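Local coordinates for protein mevalonate 3-kinase (Thermoplasma acidophilum, PDB 4RKS) that catalyses the ATP-dependent phosphorylation of (R)-mevalonate to (R)-3-phosphomevalonate in an alternative mevalonate pathway of extreme acidophiles, at residues Y72-T77 / T112-S117; T77-N82 / S92-L97; L249-T254 / N289-T294. All blocks are in the same frame, centred on the assembly; numbering follows the deposited sequence.

In the fold
This GHMP-family kinase illustrates how two parts of one chain come together on a single substrate. Contacts 1 and 2 lie side by side in the N-terminal part, their centres 8 Å apart. They share Thr77, and contact 2 is nested inside the loop that contact 1 closes. Strand 113-120 takes part in contact 1 and pairs with strand 79-81 of contact 2: its residues Tyr115, Ser116 and Ser117 bind ATP, and the Tyr115 ring packs on Val93 and Phe81 of contact 2. Contact 3, in the C-terminal domain, lies on the opposite side of the chain's centre, its own centre about 40 Å from that of contact 1 and 34 Å from that of contact 2. Its segment 289-294 ends in Thr294, which lines the mevalonate pocket.

Contact 1: residues Y72-T77 / T112-S117; sequences YADEAT and TVSYSS
Tyr72 and Ser114 face each other as a hydrogen-bonded antiparallel pair where strand 66-73 ends beside the start of strand 113-120, and here the contact is closely packed. Ser114 N donates to Tyr72 O at 2.9 Å, and Tyr72 N returns a bond to Ser114 O. On the same face of the sheet the phenol ring lies against the serine: Ser114 CB sits 3.8 Å from the centroid of the Tyr72 ring, over the face but offset toward the rim, in a CH-pi contact. With chi1 at 56°, CG of Tyr72 is lodged between the backbone N and the carbonyl carbon, which folds the ring over its partner.

Once the strand ends, Asp74 turns back toward the pairing. Its backbone N reaches Thr112 O at 3.1 Å, and its carboxylate takes a short bond from Ser114 OG to Asp74 OD2, 2.6 Å, arriving on the anti side. The other oxygen, OD1, accepts from Glu75 N within the turn, so both carboxylate oxygens are engaged and the group's rotation is probably restricted. Ser114 OG in turn accepts from His78 N, tying the turn to the chain that follows it. Thr112 packs here too, its CG2 methyl along the turn, 3.3 Å from Asp74 O.

Packing slackens toward the outer side. Glu75 and Ala76 are exposed and contribute little, and a water links Thr77 OG1 to Val113 N instead of a direct bond.

The pairing thus places the start of a strand that carries Tyr115, Ser116 and Ser117 of the ATP site. In the wider fold, strand 113-120 lies between antiparallel strand 66-73 and parallel strand 79-81. The Val113 side chain packs on Leu97 of helix 92-99 and on Phe104 and Phe108 of helix 101-108.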
ATOM      1  N   TYR A  72     -12.062  -8.860  18.516  1.00 19.45           N
ATOM      2  CA  TYR A  72     -12.529  -9.196  19.855  1.00 19.84           C
ATOM      3  C   TYR A  72     -13.543 -10.328  19.839  1.00 20.46           C
ATOM      4  O   TYR A  72     -14.296 -10.491  18.875  1.00 20.65           O
ATOM      5  CB  TYR A  72     -13.128  -7.950  20.537  1.00 19.87           C
ATOM      6  CG  TYR A  72     -14.247  -7.283  19.747  1.00 30.20           C
ATOM      7  CD1 TYR A  72     -13.965  -6.451  18.667  1.00 25.49           C
ATOM      8  CD2 TYR A  72     -15.576  -7.496  20.074  1.00 30.68           C
ATOM      9  CE1 TYR A  72     -14.986  -5.832  17.949  1.00 26.56           C
ATOM     10  CE2 TYR A  72     -16.604  -6.889  19.362  1.00 28.46           C
ATOM     11  CZ  TYR A  72     -16.298  -6.057  18.303  1.00 29.28           C
ATOM     12  OH  TYR A  72     -17.312  -5.456  17.592  1.00 27.32           O
ATOM     13  N   ALA A  73     -13.550 -11.121  20.908  1.00 20.95           N
ATOM     14  CA  ALA A  73     -14.570 -12.162  21.085  1.00 26.64           C
ATOM     15  C   ALA A  73     -15.958 -11.537  21.036  1.00 25.25           C
ATOM     16  O   ALA A  73     -16.153 -10.431  21.552  1.00 22.87           O
ATOM     17  CB  ALA A  73     -14.374 -12.891  22.395  1.00 24.08           C
ATOM     18  N   ASP A  74     -16.916 -12.253  20.453  1.00 22.41           N
ATOM     19  CA  ASP A  74     -18.259 -11.702  20.248  1.00 26.10           C
ATOM     20  C   ASP A  74     -19.300 -12.830  20.127  1.00 23.64           C
ATOM     21  O   ASP A  74     -18.936 -13.993  19.964  1.00 29.72           O
ATOM     22  CB  ASP A  74     -18.253 -10.808  18.996  1.00 24.63           C
ATOM     23  CG  ASP A  74     -19.360  -9.771  19.009  1.00 33.20           C
ATOM     24  OD1 ASP A  74     -20.278  -9.890  19.844  1.00 36.29           O
ATOM     25  OD2 ASP A  74     -19.316  -8.846  18.173  1.00 22.42           O
ATOM     26  N   GLU A  75     -20.587 -12.508  20.253  1.00 24.22           N
ATOM     27  CA  GLU A  75     -21.623 -13.535  20.140  1.00 28.08           C
ATOM     28  C   GLU A  75     -21.952 -13.857  18.687  1.00 30.14           C
ATOM     29  O   GLU A  75     -22.443 -14.944  18.368  1.00 26.94           O
ATOM     30  CB  GLU A  75     -22.901 -13.111  20.866  1.00 26.94           C
ATOM     31  CG  GLU A  75     -22.862 -13.318  22.364  1.00 38.28           C
ATOM     32  CD  GLU A  75     -22.241 -12.158  23.112  1.00 46.39           C
ATOM     33  OE1 GLU A  75     -22.151 -11.046  22.544  1.00 38.06           O
ATOM     34  OE2 GLU A  75     -21.842 -12.363  24.281  1.00 53.76           O
ATOM     35  N   ALA A  76     -21.699 -12.885  17.820  1.00 28.95           N
ATOM     36  CA  ALA A  76     -21.918 -13.010  16.390  1.00 25.93           C
ATOM     37  C   ALA A  76     -20.854 -12.189  15.682  1.00 25.42           C
ATOM     38  O   ALA A  76     -20.261 -11.295  16.282  1.00 27.44           O
ATOM     39  CB  ALA A  76     -23.311 -12.541  16.018  1.00 25.33           C
ATOM     40  N   THR A  77     -20.593 -12.491  14.416  1.00 23.69           N
ATOM     41  CA  THR A  77     -19.514 -11.816  13.711  1.00 26.73           C
ATOM     42  C   THR A  77     -19.978 -10.488  13.101  1.00 28.66           C
ATOM     43  O   THR A  77     -20.896 -10.454  12.274  1.00 23.38           O
ATOM     44  CB  THR A  77     -18.931 -12.716  12.626  1.00 34.60           C
ATOM     45  OG1 THR A  77     -18.437 -13.910  13.240  1.00 36.53           O
ATOM     46  CG2 THR A  77     -17.780 -12.016  11.902  1.00 31.06           C
ATOM     47  N   THR A 112     -15.701 -17.287  17.517  1.00 26.31           N
ATOM     48  CA  THR A 112     -16.505 -16.182  16.988  1.00 32.50           C
ATOM     49  C   THR A 112     -15.882 -14.825  17.349  1.00 30.14           C
ATOM     50  O   THR A 112     -15.860 -14.448  18.514  1.00 22.30           O
ATOM     51  CB  THR A 112     -17.951 -16.234  17.505  1.00 28.72           C
ATOM     52  OG1 THR A 112     -18.538 -17.481  17.141  1.00 30.10           O
ATOM     53  CG2 THR A 112     -18.777 -15.115  16.884  1.00 31.46           C
ATOM     54  N   VAL A 113     -15.359 -14.106  16.355  1.00 23.12           N
ATOM     55  CA  VAL A 113     -14.746 -12.800  16.632  1.00 21.16           C
ATOM     56  C   VAL A 113     -15.279 -11.718  15.702  1.00 23.44           C
ATOM     57  O   VAL A 113     -15.757 -12.010  14.606  1.00 22.93           O
ATOM     58  CB  VAL A 113     -13.197 -12.821  16.509  1.00 21.49           C
ATOM     59  CG1 VAL A 113     -12.580 -13.739  17.551  1.00 25.78           C
ATOM     60  CG2 VAL A 113     -12.743 -13.194  15.072  1.00 20.37           C
ATOM     61  N   SER A 114     -15.200 -10.471  16.155  1.00 25.10           N
ATOM     62  CA  SER A 114     -15.619  -9.333  15.344  1.00 20.63           C
ATOM     63  C   SER A 114     -14.414  -8.432  15.028  1.00 24.36           C
ATOM     64  O   SER A 114     -13.388  -8.488  15.703  1.00 24.79           O
ATOM     65  CB  SER A 114     -16.727  -8.533  16.051  1.00 20.98           C
ATOM     66  OG  SER A 114     -17.976  -9.198  15.974  1.00 21.69           O
ATOM     67  N   TYR A 115     -14.552  -7.622  13.984  1.00 22.51           N
ATOM     68  CA  TYR A 115     -13.471  -6.769  13.489  1.00 21.58           C
ATOM     69  C   TYR A 115     -13.950  -5.322  13.428  1.00 19.27           C
ATOM     70  O   TYR A 115     -14.975  -5.033  12.835  1.00 19.65           O
ATOM     71  CB  TYR A 115     -13.006  -7.252  12.100  1.00 22.53           C
ATOM     72  CG  TYR A 115     -12.141  -6.286  11.281  1.00 24.88           C
ATOM     73  CD1 TYR A 115     -10.909  -5.831  11.741  1.00 29.74           C
ATOM     74  CD2 TYR A 115     -12.559  -5.866  10.025  1.00 31.08           C
ATOM     75  CE1 TYR A 115     -10.130  -4.963  10.967  1.00 31.89           C
ATOM     76  CE2 TYR A 115     -11.790  -5.015   9.251  1.00 27.78           C
ATOM     77  CZ  TYR A 115     -10.587  -4.564   9.720  1.00 26.72           C
ATOM     78  OH  TYR A 115      -9.850  -3.719   8.926  1.00 30.55           O
ATOM     79  N   SER A 116     -13.191  -4.426  14.036  1.00 18.87           N
ATOM     80  CA  SER A 116     -13.516  -3.013  14.043  1.00 21.28           C
ATOM     81  C   SER A 116     -12.290  -2.229  13.579  1.00 25.84           C
ATOM     82  O   SER A 116     -11.180  -2.383  14.113  1.00 22.85           O
ATOM     83  CB  SER A 116     -13.971  -2.550  15.431  1.00 25.81           C
ATOM     84  OG  SER A 116     -14.247  -1.157  15.433  1.00 28.66           O
ATOM     85  N   SER A 117     -12.512  -1.427  12.547  1.00 26.48           N
ATOM     86  CA  SER A 117     -11.481  -0.635  11.895  1.00 24.67           C
ATOM     87  C   SER A 117     -11.717   0.870  12.098  1.00 26.79           C
ATOM     88  O   SER A 117     -12.852   1.341  11.941  1.00 27.75           O
ATOM     89  CB  SER A 117     -11.470  -0.957  10.396  1.00 21.12           C
ATOM     90  OG  SER A 117     -10.558  -0.117   9.721  1.00 31.93           O
TER
HETATM   91  O   HOH W   1     -15.782 -14.708  13.718  1.00 39.11           O

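Contact 2: residues T77-N82 / S92-L97; sequences THIYFN and SVRRVL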
ATOM      1  N   THR A  77     -20.593 -12.491  14.416  1.00 23.69           N
ATOM      2  CA  THR A  77     -19.514 -11.816  13.711  1.00 26.73           C
ATOM      3  C   THR A  77     -19.978 -10.488  13.101  1.00 28.66           C
ATOM      4  O   THR A  77     -20.896 -10.454  12.274  1.00 23.38           O
ATOM      5  CB  THR A  77     -18.931 -12.716  12.626  1.00 34.60           C
ATOM      6  OG1 THR A  77     -18.437 -13.910  13.240  1.00 36.53           O
ATOM      7  CG2 THR A  77     -17.780 -12.016  11.902  1.00 31.06           C
ATOM      8  N   HIS A  78     -19.359  -9.405  13.554  1.00 22.34           N
ATOM      9  CA  HIS A  78     -19.600  -8.061  13.022  1.00 24.99           C
ATOM     10  C   HIS A  78     -18.328  -7.475  12.416  1.00 23.89           C
ATOM     11  O   HIS A  78     -17.226  -7.665  12.937  1.00 21.61           O
ATOM     12  CB  HIS A  78     -20.101  -7.102  14.102  1.00 22.33           C
ATOM     13  CG  HIS A  78     -21.363  -7.539  14.779  1.00 28.04           C
ATOM     14  ND1 HIS A  78     -22.612  -7.110  14.383  1.00 30.08           N
ATOM     15  CD2 HIS A  78     -21.564  -8.344  15.851  1.00 28.32           C
ATOM     16  CE1 HIS A  78     -23.531  -7.648  15.166  1.00 31.22           C
ATOM     17  NE2 HIS A  78     -22.921  -8.404  16.064  1.00 32.02           N
ATOM     18  N   ILE A  79     -18.495  -6.762  11.307  1.00 22.28           N
ATOM     19  CA  ILE A  79     -17.409  -6.029  10.666  1.00 20.95           C
ATOM     20  C   ILE A  79     -17.793  -4.562  10.655  1.00 20.98           C
ATOM     21  O   ILE A  79     -18.867  -4.217  10.167  1.00 21.52           O
ATOM     22  CB  ILE A  79     -17.167  -6.488   9.217  1.00 31.02           C
ATOM     23  CG1 ILE A  79     -17.003  -8.008   9.145  1.00 29.87           C
ATOM     24  CG2 ILE A  79     -15.992  -5.734   8.609  1.00 31.91           C
ATOM     25  CD1 ILE A  79     -15.909  -8.524   9.999  1.00 26.09           C
ATOM     26  N   TYR A  80     -16.932  -3.706  11.187  1.00 20.46           N
ATOM     27  CA  TYR A  80     -17.192  -2.266  11.220  1.00 27.29           C
ATOM     28  C   TYR A  80     -16.052  -1.478  10.579  1.00 26.18           C
ATOM     29  O   TYR A  80     -14.887  -1.712  10.894  1.00 24.41           O
ATOM     30  CB  TYR A  80     -17.381  -1.759  12.661  1.00 22.42           C
ATOM     31  CG  TYR A  80     -18.583  -2.311  13.390  1.00 25.33           C
ATOM     32  CD1 TYR A  80     -19.856  -1.807  13.152  1.00 24.02           C
ATOM     33  CD2 TYR A  80     -18.442  -3.320  14.338  1.00 20.99           C
ATOM     34  CE1 TYR A  80     -20.969  -2.318  13.822  1.00 30.28           C
ATOM     35  CE2 TYR A  80     -19.542  -3.839  15.007  1.00 31.19           C
ATOM     36  CZ  TYR A  80     -20.803  -3.339  14.742  1.00 30.42           C
ATOM     37  OH  TYR A  80     -21.895  -3.826  15.422  1.00 38.68           O
ATOM     38  N   PHE A  81     -16.408  -0.522   9.719  1.00 22.23           N
ATOM     39  CA  PHE A  81     -15.453   0.407   9.118  1.00 22.46           C
ATOM     40  C   PHE A  81     -15.775   1.835   9.538  1.00 26.62           C
ATOM     41  O   PHE A  81     -16.790   2.392   9.127  1.00 30.22           O
ATOM     42  CB  PHE A  81     -15.469   0.266   7.588  1.00 23.46           C
ATOM     43  CG  PHE A  81     -14.921  -1.054   7.101  1.00 26.16           C
ATOM     44  CD1 PHE A  81     -13.571  -1.355   7.247  1.00 29.40           C
ATOM     45  CD2 PHE A  81     -15.749  -1.991   6.511  1.00 29.36           C
ATOM     46  CE1 PHE A  81     -13.055  -2.580   6.802  1.00 34.09           C
ATOM     47  CE2 PHE A  81     -15.243  -3.217   6.071  1.00 35.27           C
ATOM     48  CZ  PHE A  81     -13.893  -3.505   6.216  1.00 33.87           C
ATOM     49  N   ASN A  82     -14.906   2.406  10.368  1.00 36.07           N
ATOM     50  CA  ASN A  82     -15.142   3.694  11.022  1.00 39.67           C
ATOM     51  C   ASN A  82     -16.535   3.815  11.637  1.00 38.86           C
ATOM     52  O   ASN A  82     -17.183   4.852  11.534  1.00 33.26           O
ATOM     53  CB  ASN A  82     -14.913   4.840  10.042  1.00 44.07           C
ATOM     54  CG  ASN A  82     -13.439   5.158   9.854  1.00 44.49           C
ATOM     55  OD1 ASN A  82     -12.576   4.289  10.007  1.00 38.31           O
ATOM     56  ND2 ASN A  82     -13.145   6.413   9.528  1.00 39.19           N
ATOM     57  N   SER A  92     -15.008 -11.354   2.591  1.00 46.09           N
ATOM     58  CA  SER A  92     -13.633 -10.909   2.393  1.00 35.36           C
ATOM     59  C   SER A  92     -12.830 -10.947   3.708  1.00 31.30           C
ATOM     60  O   SER A  92     -11.820 -11.644   3.813  1.00 26.68           O
ATOM     61  CB  SER A  92     -13.634  -9.498   1.791  1.00 33.58           C
ATOM     62  OG  SER A  92     -12.357  -8.895   1.886  1.00 40.24           O
ATOM     63  N   VAL A  93     -13.290 -10.212   4.715  1.00 31.40           N
ATOM     64  CA  VAL A  93     -12.632 -10.219   6.020  1.00 31.49           C
ATOM     65  C   VAL A  93     -12.977 -11.493   6.794  1.00 31.35           C
ATOM     66  O   VAL A  93     -12.119 -12.079   7.455  1.00 24.59           O
ATOM     67  CB  VAL A  93     -13.018  -8.972   6.853  1.00 31.47           C
ATOM     68  CG1 VAL A  93     -12.549  -9.114   8.307  1.00 26.71           C
ATOM     69  CG2 VAL A  93     -12.434  -7.711   6.215  1.00 25.82           C
ATOM     70  N   ARG A  94     -14.228 -11.936   6.690  1.00 30.37           N
ATOM     71  CA  ARG A  94     -14.668 -13.110   7.427  1.00 30.82           C
ATOM     72  C   ARG A  94     -13.933 -14.391   7.000  1.00 32.66           C
ATOM     73  O   ARG A  94     -13.753 -15.286   7.814  1.00 21.13           O
ATOM     74  CB  ARG A  94     -16.183 -13.280   7.294  1.00 34.24           C
ATOM     75  CG  ARG A  94     -16.963 -12.263   8.142  1.00 40.90           C
ATOM     76  CD  ARG A  94     -18.436 -12.606   8.286  1.00 49.82           C
ATOM     77  NE  ARG A  94     -19.127 -12.625   7.004  1.00 57.97           N
ATOM     78  CZ  ARG A  94     -20.426 -12.862   6.861  1.00 65.50           C
ATOM     79  NH1 ARG A  94     -21.184 -13.095   7.929  1.00 60.61           N
ATOM     80  NH2 ARG A  94     -20.969 -12.866   5.650  1.00 69.71           N
ATOM     81  N   ARG A  95     -13.496 -14.463   5.744  1.00 35.05           N
ATOM     82  CA  ARG A  95     -12.650 -15.571   5.277  1.00 41.10           C
ATOM     83  C   ARG A  95     -11.377 -15.715   6.096  1.00 34.78           C
ATOM     84  O   ARG A  95     -11.015 -16.823   6.506  1.00 30.37           O
ATOM     85  CB  ARG A  95     -12.257 -15.393   3.811  1.00 42.43           C
ATOM     86  CG  ARG A  95     -13.006 -16.293   2.860  1.00 53.88           C
ATOM     87  CD  ARG A  95     -12.519 -16.107   1.436  1.00 62.53           C
ATOM     88  NE  ARG A  95     -13.524 -16.538   0.470  1.00 66.02           N
ATOM     89  CZ  ARG A  95     -14.521 -15.770   0.045  1.00 71.88           C
ATOM     90  NH1 ARG A  95     -15.394 -16.236  -0.836  1.00 75.06           N
ATOM     91  NH2 ARG A  95     -14.642 -14.531   0.502  1.00 75.67           N
ATOM     92  N   VAL A  96     -10.694 -14.590   6.307  1.00 31.19           N
ATOM     93  CA  VAL A  96      -9.455 -14.552   7.090  1.00 21.60           C
ATOM     94  C   VAL A  96      -9.720 -14.943   8.529  1.00 25.56           C
ATOM     95  O   VAL A  96      -8.985 -15.738   9.128  1.00 26.71           O
ATOM     96  CB  VAL A  96      -8.806 -13.154   7.068  1.00 25.76           C
ATOM     97  CG1 VAL A  96      -7.602 -13.116   7.991  1.00 22.85           C
ATOM     98  CG2 VAL A  96      -8.426 -12.759   5.655  1.00 34.54           C
ATOM     99  N   LEU A  97     -10.763 -14.366   9.107  1.00 19.79           N
ATOM    100  CA  LEU A  97     -11.075 -14.674  10.486  1.00 28.78           C
ATOM    101  C   LEU A  97     -11.371 -16.173  10.659  1.00 29.25           C
ATOM    102  O   LEU A  97     -10.922 -16.771  11.633  1.00 30.12           O
ATOM    103  CB  LEU A  97     -12.239 -13.817  10.974  1.00 23.69           C
ATOM    104  CG  LEU A  97     -11.943 -12.303  10.890  1.00 25.71           C
ATOM    105  CD1 LEU A  97     -13.050 -11.520  11.548  1.00 26.88           C
ATOM    106  CD2 LEU A  97     -10.583 -11.964  11.509  1.00 19.19           C
TER
HETATM  107  O   HOH W   2     -22.065 -12.111  10.941  1.00 37.91           O
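Ile79 and Val93 make the central apolar contact between strand 79-81 and helix 92-99, a helix packed on a sheet within the N-terminal part of a GHMP kinase. The axes of strand 79-81 and of residues 92-97 of the helix approach to 10.6 Å, at 128°; side chains fill the gap, and no direct hydrogen bond crosses it. Ile79 and Val93 run alongside one another with opposed directions, so that Ile79 CD1 meets Val93 CG1 at 3.8 Å. The same CD1 methyl also approaches Leu97 CD1, at 4.4 Å, one helical turn further on. Both chi1 and chi2 of Ile79 lie near -55°, a bent course that brings CD1 to the helix. At the far end of the strand the Phe81 ring comes near the other branch of the valine obliquely, with CZ 4.5 Å from Val93 CG2.

Asp88 also accepts from the backbone N of Val93 and of Arg94, while the Tyr115 ring packs on both Ile79 and Val93.

Thr77 and Arg94 cross at a slant near the solvent side. A bend at chi3 (-62°) redirects the arginine chain beyond the point of contact, where the CG2 methyl of Thr77 rests on its aliphatic part, 3.7 Å from Arg94 CD.

Contact 3: residues L249-T254 / N289-T294; sequences LAQEDT and NAYIVT. With MEV ((R)-mevalonate), chain C.
The Gln251 and Tyr291 side chains cross at about a right angle, with the amide plane turned 35° from the ring plane, and the glutamine hands its oxygen to the strand. Tyr291 N donates to Gln251 OE1 at 2.9 Å, in a nearly straight bond. The side chain reaches this far because CG stands opposite the backbone N (chi1 174°) and the chain stays extended beyond it. Its CD atom comes within 3.3 Å of Tyr291 CD1.

One turn along the helix, Thr254 meets the next part of the strand. Its CG2 methyl is 3.4 Å from Val293 N, and its OG1 accepts only a weak bond, 3.5 Å long, from the same nitrogen. That hydroxyl donates backward to Ala250 O at 3.0 Å; the carbonyl is thus shared by Thr254 N and OG1, which arrive from opposite faces of its plane. Ala250 CB adds an apolar contact with Ile292 CD1, 3.7 Å away.

Residues 249-254 of helix 243-262 thereby lie close against the strand in the C-terminal domain of this GHMP kinase, their axis 6.8 Å from that of strand 289-292 and inclined to it by 38°. Further out, strand 298-304 pairs antiparallel with the strand, and Ile277 and Leu280 of helix 271-283 touch Tyr291. Asp253 forms a salt bridge with Arg223 and accepts from Leu37 N, next to the substrate-binding Leu38. At the end of segment 289-294, Thr294 CB comes within 3.8 Å of mevalonate O7.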
ATOM      1  N   LEU A 249      13.679   5.523 -10.836  1.00 24.18           N
ATOM      2  CA  LEU A 249      13.107   4.369 -11.523  1.00 22.59           C
ATOM      3  C   LEU A 249      11.591   4.270 -11.295  1.00 23.07           C
ATOM      4  O   LEU A 249      10.849   3.928 -12.215  1.00 23.17           O
ATOM      5  CB  LEU A 249      13.805   3.086 -11.072  1.00 22.27           C
ATOM      6  CG  LEU A 249      13.446   1.742 -11.716  1.00 29.23           C
ATOM      7  CD1 LEU A 249      14.592   0.777 -11.576  1.00 31.35           C
ATOM      8  CD2 LEU A 249      12.229   1.128 -11.037  1.00 43.41           C
ATOM      9  N   ALA A 250      11.145   4.561 -10.077  1.00 21.69           N
ATOM     10  CA  ALA A 250       9.727   4.592  -9.762  1.00 26.27           C
ATOM     11  C   ALA A 250       8.983   5.562 -10.681  1.00 27.46           C
ATOM     12  O   ALA A 250       7.871   5.271 -11.110  1.00 23.19           O
ATOM     13  CB  ALA A 250       9.511   4.973  -8.317  1.00 22.49           C
ATOM     14  N   GLN A 251       9.597   6.705 -10.984  1.00 24.26           N
ATOM     15  CA  GLN A 251       8.986   7.671 -11.898  1.00 23.02           C
ATOM     16  C   GLN A 251       8.916   7.112 -13.322  1.00 23.59           C
ATOM     17  O   GLN A 251       7.919   7.302 -14.012  1.00 29.83           O
ATOM     18  CB  GLN A 251       9.749   9.008 -11.895  1.00 27.94           C
ATOM     19  CG  GLN A 251       9.223   9.990 -12.946  1.00 24.24           C
ATOM     20  CD  GLN A 251       9.808  11.390 -12.816  1.00 28.91           C
ATOM     21  OE1 GLN A 251       9.913  11.940 -11.719  1.00 24.34           O
ATOM     22  NE2 GLN A 251      10.173  11.977 -13.947  1.00 26.99           N
ATOM     23  N   GLU A 252       9.963   6.419 -13.759  1.00 30.73           N
ATOM     24  CA  GLU A 252       9.947   5.790 -15.084  1.00 33.28           C
ATOM     25  C   GLU A 252       8.907   4.675 -15.147  1.00 36.15           C
ATOM     26  O   GLU A 252       8.201   4.538 -16.141  1.00 24.39           O
ATOM     27  CB  GLU A 252      11.322   5.239 -15.450  1.00 33.70           C
ATOM     28  CG  GLU A 252      12.387   6.313 -15.559  1.00 56.07           C
ATOM     29  CD  GLU A 252      13.701   5.783 -16.100  1.00 74.88           C
ATOM     30  OE1 GLU A 252      13.690   5.154 -17.180  1.00 80.33           O
ATOM     31  OE2 GLU A 252      14.745   5.998 -15.441  1.00 81.65           O
ATOM     32  N   ASP A 253       8.816   3.888 -14.077  1.00 23.18           N
ATOM     33  CA  ASP A 253       7.782   2.861 -13.969  1.00 25.70           C
ATOM     34  C   ASP A 253       6.389   3.478 -14.015  1.00 25.75           C
ATOM     35  O   ASP A 253       5.504   2.971 -14.695  1.00 26.96           O
ATOM     36  CB  ASP A 253       7.943   2.051 -12.683  1.00 27.08           C
ATOM     37  CG  ASP A 253       7.179   0.730 -12.728  1.00 30.50           C
ATOM     38  OD1 ASP A 253       7.698  -0.219 -13.354  1.00 32.00           O
ATOM     39  OD2 ASP A 253       6.068   0.645 -12.149  1.00 28.11           O
ATOM     40  N   THR A 254       6.211   4.576 -13.283  1.00 25.94           N
ATOM     41  CA  THR A 254       4.945   5.311 -13.250  1.00 25.31           C
ATOM     42  C   THR A 254       4.525   5.732 -14.663  1.00 28.55           C
ATOM     43  O   THR A 254       3.364   5.587 -15.044  1.00 28.60           O
ATOM     44  CB  THR A 254       5.042   6.568 -12.340  1.00 25.13           C
ATOM     45  OG1 THR A 254       5.059   6.171 -10.965  1.00 29.91           O
ATOM     46  CG2 THR A 254       3.873   7.503 -12.559  1.00 29.97           C
ATOM     47  N   ASN A 289      14.177  15.970  -7.647  1.00 28.79           N
ATOM     48  CA  ASN A 289      12.925  15.348  -7.248  1.00 24.72           C
ATOM     49  C   ASN A 289      12.608  14.227  -8.213  1.00 29.96           C
ATOM     50  O   ASN A 289      13.220  14.126  -9.280  1.00 27.35           O
ATOM     51  CB  ASN A 289      11.774  16.351  -7.206  1.00 26.08           C
ATOM     52  CG  ASN A 289      11.282  16.738  -8.588  1.00 29.98           C
ATOM     53  OD1 ASN A 289      10.594  15.966  -9.264  1.00 34.35           O
ATOM     54  ND2 ASN A 289      11.634  17.944  -9.016  1.00 30.75           N
ATOM     55  N   ALA A 290      11.651  13.393  -7.819  1.00 27.84           N
ATOM     56  CA  ALA A 290      11.066  12.361  -8.674  1.00 29.19           C
ATOM     57  C   ALA A 290       9.640  12.151  -8.199  1.00 26.85           C
ATOM     58  O   ALA A 290       9.378  12.237  -6.992  1.00 25.59           O
ATOM     59  CB  ALA A 290      11.860  11.065  -8.602  1.00 22.77           C
ATOM     60  N   TYR A 291       8.715  11.876  -9.117  1.00 22.87           N
ATOM     61  CA  TYR A 291       7.318  11.704  -8.715  1.00 22.53           C
ATOM     62  C   TYR A 291       6.774  10.311  -9.028  1.00 22.24           C
ATOM     63  O   TYR A 291       7.287   9.621  -9.893  1.00 23.65           O
ATOM     64  CB  TYR A 291       6.424  12.750  -9.391  1.00 27.82           C
ATOM     65  CG  TYR A 291       6.103  12.417 -10.824  1.00 31.26           C
ATOM     66  CD1 TYR A 291       6.942  12.830 -11.853  1.00 29.76           C
ATOM     67  CD2 TYR A 291       4.966  11.693 -11.155  1.00 26.87           C
ATOM     68  CE1 TYR A 291       6.661  12.522 -13.162  1.00 33.11           C
ATOM     69  CE2 TYR A 291       4.679  11.381 -12.463  1.00 30.25           C
ATOM     70  CZ  TYR A 291       5.528  11.794 -13.460  1.00 29.42           C
ATOM     71  OH  TYR A 291       5.240  11.488 -14.765  1.00 33.17           O
ATOM     72  N   ILE A 292       5.705   9.944  -8.322  1.00 28.29           N
ATOM     73  CA  ILE A 292       4.967   8.692  -8.514  1.00 26.90           C
ATOM     74  C   ILE A 292       3.464   8.994  -8.592  1.00 26.40           C
ATOM     75  O   ILE A 292       2.972   9.850  -7.862  1.00 22.74           O
ATOM     76  CB  ILE A 292       5.228   7.696  -7.352  1.00 22.95           C
ATOM     77  CG1 ILE A 292       6.692   7.253  -7.324  1.00 20.71           C
ATOM     78  CG2 ILE A 292       4.289   6.466  -7.430  1.00 22.52           C
ATOM     79  CD1 ILE A 292       7.079   6.560  -6.034  1.00 20.07           C
ATOM     80  N   VAL A 293       2.742   8.306  -9.478  1.00 26.37           N
ATOM     81  CA  VAL A 293       1.280   8.314  -9.463  1.00 28.30           C
ATOM     82  C   VAL A 293       0.806   6.864  -9.412  1.00 28.71           C
ATOM     83  O   VAL A 293       1.207   6.071 -10.256  1.00 24.90           O
ATOM     84  CB  VAL A 293       0.682   9.008 -10.718  1.00 33.89           C
ATOM     85  CG1 VAL A 293      -0.842   8.967 -10.688  1.00 24.65           C
ATOM     86  CG2 VAL A 293       1.209  10.449 -10.854  1.00 28.22           C
ATOM     87  N   THR A 294      -0.025   6.507  -8.434  1.00 29.02           N
ATOM     88  CA  THR A 294      -0.516   5.126  -8.360  1.00 28.86           C
ATOM     89  C   THR A 294      -1.906   5.042  -9.002  1.00 29.98           C
ATOM     90  O   THR A 294      -2.034   5.270 -10.192  1.00 29.80           O
ATOM     91  CB  THR A 294      -0.534   4.592  -6.895  1.00 20.32           C
ATOM     92  OG1 THR A 294      -1.389   5.407  -6.073  1.00 20.65           O
ATOM     93  CG2 THR A 294       0.873   4.619  -6.310  1.00 26.02           C
TER
HETATM   94  C8  MEV C 401      -2.252  -1.793  -6.073  1.00 46.73           C
HETATM   95  O8  MEV C 401      -3.139  -2.869  -5.836  1.00 54.93           O
HETATM   96  C2  MEV C 401      -2.781  -1.003  -7.251  1.00 31.79           C
HETATM   97  C3  MEV C 401      -2.194   0.379  -7.484  1.00 31.76           C
HETATM   98  O7  MEV C 401      -2.171   1.163  -6.318  1.00 36.31           O
HETATM   99  C4  MEV C 401      -0.779   0.285  -8.030  1.00 31.33           C
HETATM  100  C5  MEV C 401       0.277   0.108  -6.955  1.00 28.97           C
HETATM  101  O3  MEV C 401       0.288   0.828  -5.911  1.00 27.62           O
HETATM  102  O4  MEV C 401       1.143  -0.788  -7.093  1.00 31.08           O
HETATM  103  C6  MEV C 401      -3.083   1.060  -8.500  1.00 31.12           C